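Local coordinates for hypothetical protein, IPT/TIG domain protein (Bacteroides ovatus, PDB 4HW6) that is of unknown function but probably acts as an auxiliary nutrient-binding protein, perhaps for carbohydrates, with an IPT/TIG domain and a six-bladed beta-propeller, at residues R214-G217 and F218-R221. Numbering follows the deposited sequence.
Sequences RASG and FTER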
# COMPACT_ATOMS: atom_id res chain seq x y z
N ARG A 214 23.94 -1.61 2.17
CA ARG A 214 23.46 -2.44 1.06
C ARG A 214 24.53 -3.43 0.58
O ARG A 214 24.22 -4.59 0.28
CB ARG A 214 23.02 -1.55 -0.10
CG ARG A 214 22.39 -2.27 -1.29
CD ARG A 214 22.20 -1.28 -2.44
NE ARG A 214 21.64 -1.90 -3.63
CZ ARG A 214 21.69 -1.37 -4.86
NH1 ARG A 214 22.26 -0.19 -5.07
NH2 ARG A 214 21.16 -2.03 -5.88
N ALA A 215 25.78 -2.98 0.55
CA ALA A 215 26.91 -3.79 0.08
C ALA A 215 27.14 -5.05 0.91
O ALA A 215 27.66 -6.03 0.39
CB ALA A 215 28.18 -2.95 0.02
N SER A 216 26.75 -5.04 2.18
CA SER A 216 26.84 -6.20 3.06
C SER A 216 25.54 -7.01 3.12
O SER A 216 25.38 -7.87 3.98
CB SER A 216 27.19 -5.74 4.48
OG SER A 216 26.11 -5.01 5.04
N GLY A 217 24.59 -6.72 2.24
CA GLY A 217 23.25 -7.31 2.36
C GLY A 217 22.54 -6.86 3.63
O GLY A 217 21.73 -7.60 4.22
N PHE A 218 22.86 -5.64 4.07
CA PHE A 218 22.27 -5.03 5.27
C PHE A 218 22.67 -5.69 6.58
O PHE A 218 22.01 -5.49 7.58
CB PHE A 218 20.75 -4.93 5.16
CG PHE A 218 20.29 -4.24 3.92
CD1 PHE A 218 20.59 -2.91 3.70
CD2 PHE A 218 19.59 -4.94 2.94
CE1 PHE A 218 20.17 -2.27 2.56
CE2 PHE A 218 19.18 -4.31 1.79
CZ PHE A 218 19.48 -2.97 1.59
N THR A 219 23.78 -6.41 6.58
CA THR A 219 24.28 -7.06 7.80
C THR A 219 25.22 -6.16 8.61
O THR A 219 25.27 -6.28 9.84
CB THR A 219 25.00 -8.38 7.46
OG1 THR A 219 26.13 -8.12 6.62
CG2 THR A 219 24.04 -9.35 6.74
N GLU A 220 25.96 -5.28 7.94
CA GLU A 220 26.89 -4.39 8.62
C GLU A 220 26.20 -3.10 9.06
O GLU A 220 25.62 -2.38 8.24
CB GLU A 220 28.06 -4.04 7.70
CG GLU A 220 29.15 -3.26 8.42
CD GLU A 220 30.34 -2.93 7.53
OE1 GLU A 220 30.43 -3.47 6.41
OE2 GLU A 220 31.19 -2.12 7.97
N ARG A 221 26.28 -2.80 10.36
CA ARG A 221 25.67 -1.58 10.93
C ARG A 221 26.73 -0.51 11.14
O ARG A 221 27.84 -0.80 11.61
CB ARG A 221 24.97 -1.92 12.25
CG ARG A 221 24.00 -0.85 12.73
CD ARG A 221 23.46 -1.18 14.12
NE ARG A 221 24.46 -0.92 15.16
CZ ARG A 221 24.27 -1.15 16.46
NH1 ARG A 221 23.13 -1.70 16.89
NH2 ARG A 221 25.24 -0.85 17.33
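Ser216 and Thr219 bracket a type I' beta turn whose two central residues, Gly217 and Phe218, both have positive phi, and Thr219 N closes it with a weak bond of 3.4 Å to Ser216 O. Side chains reinforce this closure from both ends. Thr219 OG1 donates to Ser216 O at 2.8 Å, the hydroxyl standing 24° off the carbonyl plane. Ser216 OG, brought between its own backbone N and carbonyl carbon by a chi1 of 68°, accepts the nearly straight bond from Glu220 N (2.9 Å, 168°) and a weak, bent one from Thr219 N; it is also hydrogen-bonded to Thr213 OG1. The Phe218 ring lies alongside the Arg214 stem, CE1 3.6 Å from Arg214 CA, while Phe212 and Asp147 also touch this buried side chain. An alanine in place of Phe218 would probably leave the Arg214 backbone and Phe212 without this hydrophobic cover and open a gap beside Arg214. The contact thus illustrates how the reversal joining strands 207-212 and 221-226 of one propeller sheet can supplement a weak backbone bond with two hydroxyls, one shared among several partners and the other doubling the bond to Ser216 O.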